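Local atomic coordinates of M157 (Murid herpesvirus 1, PDB entry 2NYK), a protein that is an MHC class I-like viral protein of mouse cytomegalovirus that serves as a ligand for Ly49 receptors of natural killer cells. Residues A[91-103]-A[111-123]. The protein carries 1 engineered substitution. Residues are numbered along the deposited sequence; the frame is centred on the assembly and turned at random.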
loop_
_atom_site.group_PDB
_atom_site.type_symbol
_atom_site.label_atom_id
_atom_site.label_comp_id
_atom_site.label_asym_id
_atom_site.label_seq_id
_atom_site.Cartn_x
_atom_site.Cartn_y
_atom_site.Cartn_z
ATOM N N LEU A 91 21.916 -18.363 -7.675
ATOM C CA LEU A 91 21.976 -17.425 -6.541
ATOM C C LEU A 91 21.927 -18.171 -5.204
ATOM O O LEU A 91 20.958 -18.055 -4.447
ATOM C CB LEU A 91 20.860 -16.346 -6.627
ATOM C CG LEU A 91 20.836 -15.271 -7.732
ATOM C CD1 LEU A 91 19.523 -14.513 -7.704
ATOM C CD2 LEU A 91 21.995 -14.287 -7.633
ATOM N N TRP A 92 22.983 -18.939 -4.921
ATOM C CA TRP A 92 23.048 -19.725 -3.682
ATOM C C TRP A 92 23.555 -18.926 -2.483
ATOM O O TRP A 92 23.376 -19.348 -1.336
ATOM C CB TRP A 92 23.893 -20.989 -3.864
ATOM C CG TRP A 92 23.238 -22.052 -4.697
ATOM C CD1 TRP A 92 22.291 -22.956 -4.288
ATOM C CD2 TRP A 92 23.495 -22.333 -6.080
ATOM N NE1 TRP A 92 21.940 -23.780 -5.336
ATOM C CE2 TRP A 92 22.662 -23.421 -6.447
ATOM C CE3 TRP A 92 24.348 -21.770 -7.047
ATOM C CZ2 TRP A 92 22.656 -23.957 -7.741
ATOM C CZ3 TRP A 92 24.342 -22.301 -8.330
ATOM C CH2 TRP A 92 23.502 -23.388 -8.665
ATOM N N ASP A 93 24.185 -17.780 -2.743
ATOM C CA ASP A 93 24.636 -16.886 -1.669
ATOM C C ASP A 93 23.485 -16.060 -1.074
ATOM O O ASP A 93 23.710 -15.069 -0.374
ATOM C CB ASP A 93 25.787 -15.986 -2.148
ATOM C CG ASP A 93 25.494 -15.304 -3.489
ATOM O OD1 ASP A 93 24.286 -14.935 -3.762
ATOM O OD2 ASP A 93 26.486 -15.127 -4.281
ATOM N N THR A 94 22.252 -16.482 -1.363
ATOM C CA THR A 94 21.051 -15.830 -0.848
ATOM C C THR A 94 19.946 -16.841 -0.548
ATOM O O THR A 94 19.750 -17.801 -1.286
ATOM C CB THR A 94 20.538 -14.682 -1.790
ATOM O OG1 THR A 94 19.565 -13.890 -1.097
ATOM C CG2 THR A 94 19.931 -15.219 -3.086
ATOM N N GLN A 95 19.237 -16.610 0.549
ATOM C CA GLN A 95 18.111 -17.442 0.945
ATOM C C GLN A 95 16.795 -16.880 0.426
ATOM O O GLN A 95 15.764 -17.552 0.482
ATOM C CB GLN A 95 18.058 -17.579 2.469
ATOM C CG GLN A 95 19.154 -18.468 3.042
ATOM C CD GLN A 95 19.130 -19.874 2.454
ATOM O OE1 GLN A 95 18.157 -20.621 2.620
ATOM N NE2 GLN A 95 20.199 -20.235 1.751
ATOM N N ARG A 96 16.838 -15.646 -0.078
ATOM C CA ARG A 96 15.644 -14.997 -0.597
ATOM C C ARG A 96 15.937 -13.941 -1.658
ATOM O O ARG A 96 17.035 -13.386 -1.732
ATOM C CB ARG A 96 14.810 -14.398 0.544
ATOM C CG ARG A 96 15.566 -13.414 1.414
ATOM C CD ARG A 96 15.098 -13.486 2.884
ATOM N NE ARG A 96 13.636 -13.462 3.023
ATOM C CZ ARG A 96 12.858 -12.433 2.682
ATOM N NH1 ARG A 96 13.387 -11.330 2.160
ATOM N NH2 ARG A 96 11.543 -12.512 2.855
ATOM N N ILE A 97 14.935 -13.665 -2.480
ATOM C CA ILE A 97 15.051 -12.612 -3.486
ATOM C C ILE A 97 13.715 -11.878 -3.607
ATOM O O ILE A 97 12.647 -12.490 -3.577
ATOM C CB ILE A 97 15.490 -13.167 -4.861
ATOM C CG1 ILE A 97 15.696 -12.033 -5.868
ATOM C CG2 ILE A 97 14.468 -14.185 -5.384
ATOM C CD1 ILE A 97 16.376 -12.462 -7.141
ATOM N N CYS A 98 13.797 -10.565 -3.726
ATOM C CA CYS A 98 12.612 -9.760 -3.895
ATOM C C CYS A 98 12.786 -8.822 -5.083
ATOM O O CYS A 98 13.884 -8.310 -5.330
ATOM C CB CYS A 98 12.333 -8.992 -2.605
ATOM S SG CYS A 98 10.859 -7.974 -2.676
ATOM N N VAL A 99 11.697 -8.618 -5.826
ATOM C CA VAL A 99 11.671 -7.631 -6.903
ATOM C C VAL A 99 10.497 -6.684 -6.671
ATOM O O VAL A 99 9.425 -7.123 -6.259
ATOM C CB VAL A 99 11.622 -8.283 -8.312
ATOM C CG1 VAL A 99 10.339 -9.161 -8.502
ATOM C CG2 VAL A 99 11.718 -7.234 -9.413
ATOM N N ARG A 100 10.711 -5.393 -6.928
ATOM C CA ARG A 100 9.662 -4.387 -6.783
ATOM C C ARG A 100 9.631 -3.418 -7.964
ATOM O O ARG A 100 10.632 -2.776 -8.255
ATOM C CB ARG A 100 9.880 -3.590 -5.489
ATOM C CG ARG A 100 8.795 -2.539 -5.184
ATOM C CD ARG A 100 9.214 -1.729 -3.920
ATOM N NE ARG A 100 8.275 -0.642 -3.598
ATOM C CZ ARG A 100 7.054 -0.817 -3.074
ATOM N NH1 ARG A 100 6.591 -2.034 -2.811
ATOM N NH2 ARG A 100 6.278 0.229 -2.819
ATOM N N TYR A 101 8.481 -3.315 -8.629
ATOM C CA TYR A 101 8.304 -2.349 -9.710
ATOM C C TYR A 101 7.455 -1.238 -9.144
ATOM O O TYR A 101 6.295 -1.465 -8.768
ATOM C CB TYR A 101 7.594 -2.970 -10.906
ATOM C CG TYR A 101 8.467 -3.875 -11.765
ATOM C CD1 TYR A 101 8.910 -5.109 -11.292
ATOM C CD2 TYR A 101 8.867 -3.471 -13.042
ATOM C CE1 TYR A 101 9.735 -5.932 -12.068
ATOM C CE2 TYR A 101 9.691 -4.295 -13.836
ATOM C CZ TYR A 101 10.106 -5.510 -13.336
ATOM O OH TYR A 101 10.913 -6.322 -14.106
ATOM N N ALA A 102 8.035 -0.055 -9.047
ATOM C CA ALA A 102 7.319 1.104 -8.541
ATOM C C ALA A 102 7.065 1.989 -9.757
ATOM O O ALA A 102 7.997 2.633 -10.297
ATOM C CB ALA A 102 8.165 1.810 -7.489
ATOM N N CYS A 103 5.809 1.994 -10.200
ATOM C CA CYS A 103 5.445 2.601 -11.486
ATOM C C CYS A 103 4.523 3.815 -11.348
ATOM O O CYS A 103 3.543 3.779 -10.597
ATOM C CB CYS A 103 4.766 1.557 -12.379
ATOM S SG CYS A 103 5.776 0.110 -12.704
ATOM N N ILE A 111 6.580 5.332 -15.974
ATOM C CA ILE A 111 7.963 5.367 -15.528
ATOM C C ILE A 111 8.055 4.459 -14.305
ATOM O O ILE A 111 7.365 4.686 -13.318
ATOM C CB ILE A 111 8.373 6.816 -15.163
ATOM C CG1 ILE A 111 8.067 7.750 -16.346
ATOM C CG2 ILE A 111 9.850 6.874 -14.813
ATOM C CD1 ILE A 111 8.254 9.231 -16.073
ATOM N N CYS A 112 8.864 3.408 -14.389
ATOM C CA CYS A 112 9.020 2.488 -13.258
ATOM C C CYS A 112 10.435 2.488 -12.735
ATOM O O CYS A 112 11.397 2.512 -13.506
ATOM C CB CYS A 112 8.625 1.038 -13.608
ATOM S SG CYS A 112 6.959 0.777 -14.282
ATOM N N ASP A 113 10.557 2.454 -11.414
ATOM C CA ASP A 113 11.840 2.214 -10.773
ATOM C C ASP A 113 11.763 0.765 -10.389
ATOM O O ASP A 113 10.770 0.325 -9.818
ATOM C CB ASP A 113 12.025 3.087 -9.546
ATOM C CG ASP A 113 12.013 4.583 -9.875
ATOM O OD1 ASP A 113 12.586 5.003 -10.899
ATOM O OD2 ASP A 113 11.416 5.343 -9.087
ATOM N N VAL A 114 12.785 0.007 -10.741
ATOM C CA VAL A 114 12.767 -1.429 -10.511
ATOM C C VAL A 114 13.832 -1.829 -9.481
ATOM O O VAL A 114 15.011 -1.544 -9.670
ATOM C CB VAL A 114 12.992 -2.190 -11.833
ATOM C CG1 VAL A 114 12.901 -3.700 -11.601
ATOM C CG2 VAL A 114 11.978 -1.708 -12.905
ATOM N N TYR A 115 13.415 -2.500 -8.403
ATOM C CA TYR A 115 14.336 -2.855 -7.330
ATOM C C TYR A 115 14.422 -4.356 -7.182
ATOM O O TYR A 115 13.395 -5.039 -7.161
ATOM C CB TYR A 115 13.867 -2.250 -6.007
ATOM C CG TYR A 115 13.665 -0.765 -6.068
ATOM C CD1 TYR A 115 14.740 0.103 -5.881
ATOM C CD2 TYR A 115 12.406 -0.218 -6.315
ATOM C CE1 TYR A 115 14.567 1.498 -5.933
ATOM C CE2 TYR A 115 12.222 1.186 -6.369
ATOM C CZ TYR A 115 13.315 2.028 -6.187
ATOM O OH TYR A 115 13.161 3.407 -6.226
ATOM N N HIS A 116 15.649 -4.862 -7.083
ATOM C CA HIS A 116 15.917 -6.262 -6.813
ATOM C C HIS A 116 16.735 -6.311 -5.533
ATOM O O HIS A 116 17.649 -5.505 -5.357
ATOM C CB HIS A 116 16.732 -6.890 -7.949
ATOM C CG HIS A 116 15.950 -7.125 -9.202
ATOM N ND1 HIS A 116 15.745 -6.143 -10.145
ATOM C CD2 HIS A 116 15.328 -8.234 -9.672
ATOM C CE1 HIS A 116 15.018 -6.628 -11.135
ATOM N NE2 HIS A 116 14.756 -7.898 -10.873
ATOM N N THR A 117 16.399 -7.240 -4.639
ATOM C CA THR A 117 17.112 -7.363 -3.369
ATOM C C THR A 117 17.381 -8.822 -3.047
ATOM O O THR A 117 16.475 -9.673 -3.123
ATOM C CB THR A 117 16.333 -6.744 -2.203
ATOM O OG1 THR A 117 16.074 -5.371 -2.491
ATOM C CG2 THR A 117 17.146 -6.826 -0.913
ATOM N N THR A 118 18.636 -9.091 -2.695
ATOM C CA THR A 118 19.058 -10.389 -2.185
ATOM C C THR A 118 19.795 -10.141 -0.862
ATOM O O THR A 118 20.012 -8.991 -0.473
ATOM C CB THR A 118 19.979 -11.135 -3.172
ATOM O OG1 THR A 118 21.238 -10.463 -3.265
ATOM C CG2 THR A 118 19.352 -11.221 -4.563
ATOM N N ASP A 119 20.179 -11.217 -0.181
ATOM C CA ASP A 119 20.877 -11.114 1.104
ATOM C C ASP A 119 22.068 -10.162 1.062
ATOM O O ASP A 119 22.214 -9.303 1.940
ATOM C CB ASP A 119 21.323 -12.494 1.579
ATOM C CG ASP A 119 20.156 -13.407 1.907
ATOM O OD1 ASP A 119 20.362 -14.636 1.896
ATOM O OD2 ASP A 119 19.033 -12.905 2.171
ATOM N N THR A 120 22.898 -10.289 0.027
ATOM C CA THR A 120 24.117 -9.480 -0.082
ATOM C C THR A 120 24.097 -8.397 -1.178
ATOM O O THR A 120 25.042 -7.601 -1.275
ATOM C CB THR A 120 25.347 -10.375 -0.313
ATOM O OG1 THR A 120 25.164 -11.128 -1.524
ATOM C CG2 THR A 120 25.535 -11.325 0.860
ATOM N N VAL A 121 23.047 -8.357 -2.003
ATOM C CA VAL A 121 23.035 -7.437 -3.152
ATOM C C VAL A 121 21.723 -6.677 -3.314
ATOM O O VAL A 121 20.638 -7.249 -3.232
ATOM C CB VAL A 121 23.403 -8.147 -4.490
ATOM C CG1 VAL A 121 23.499 -7.143 -5.629
ATOM C CG2 VAL A 121 24.718 -8.905 -4.365
ATOM N N ARG A 122 21.849 -5.376 -3.561
ATOM C CA ARG A 122 20.707 -4.507 -3.806
ATOM C C ARG A 122 20.927 -3.790 -5.150
ATOM O O ARG A 122 21.988 -3.208 -5.373
ATOM C CB ARG A 122 20.620 -3.492 -2.682
ATOM C CG ARG A 122 19.260 -2.999 -2.387
ATOM C CD ARG A 122 18.886 -3.343 -0.959
ATOM N NE ARG A 122 19.049 -2.203 -0.043
ATOM C CZ ARG A 122 20.219 -1.781 0.440
ATOM N NH1 ARG A 122 21.352 -2.397 0.095
ATOM N NH2 ARG A 122 20.263 -0.747 1.278
ATOM N N VAL A 123 19.939 -3.877 -6.044
ATOM C CA VAL A 123 20.022 -3.266 -7.375
ATOM C C VAL A 123 18.799 -2.370 -7.595
ATOM O O VAL A 123 17.695 -2.674 -7.122
ATOM C CB VAL A 123 20.117 -4.321 -8.518
ATOM C CG1 VAL A 123 20.389 -3.654 -9.875
ATOM C CG2 VAL A 123 21.182 -5.369 -8.232
HETATM O O HOH W 1 23.269 -12.673 -2.108
#
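Val114 lies alongside Tyr101 on the face of the sheet that helices 71-90 and 148-154 cover, and its CG1 sits over the phenol ring, 3.9 Å from the centroid and 15° off the normal, which meets the geometry of a CH-pi contact. Strands 96-106 and 109-118 form an antiparallel beta hairpin in the sheet of the MHC class I-like platform, flanked by strands 21-30 and 122-128. Two residues along, the roles of the strands are exchanged: with Val99 CG2 anti to the backbone N, that methyl stands over the His116 ring, 3.7 Å from its centroid but displaced toward NE2. Phe75 of helix 71-90 adds an edge-to-face contact to Tyr101. On the same face Cys103 and Cys112 form a non-hydrogen-bonded pair whose CA atoms are only 4.0 Å apart, and a disulfide (chi3 107°) staples them together. Reciprocal backbone bonds join Cys98 with Thr117, Arg100 with Tyr115 and Ala102 with Asp113, fixing the register. On the opposite face, the extended Arg100 reaches Glu26 of strand 21-30 in a salt bridge, while Asp113 OD1 accepts from Gly127 N. At the polar end, one water links Asp93 OD1, Thr118 OG1 and Thr120 OG1. Thr94 OG1 takes part in two bonds: it accepts from Asp119 N at 2.9 Å, nearly straight, and donates to Arg96 O at 2.7 Å. The Asp119 carboxylate reaches across to segment 91-103, where Gln95 N donates a hydrogen bond to OD1 from above the carboxylate plane, 38° out of it, at 2.6 Å.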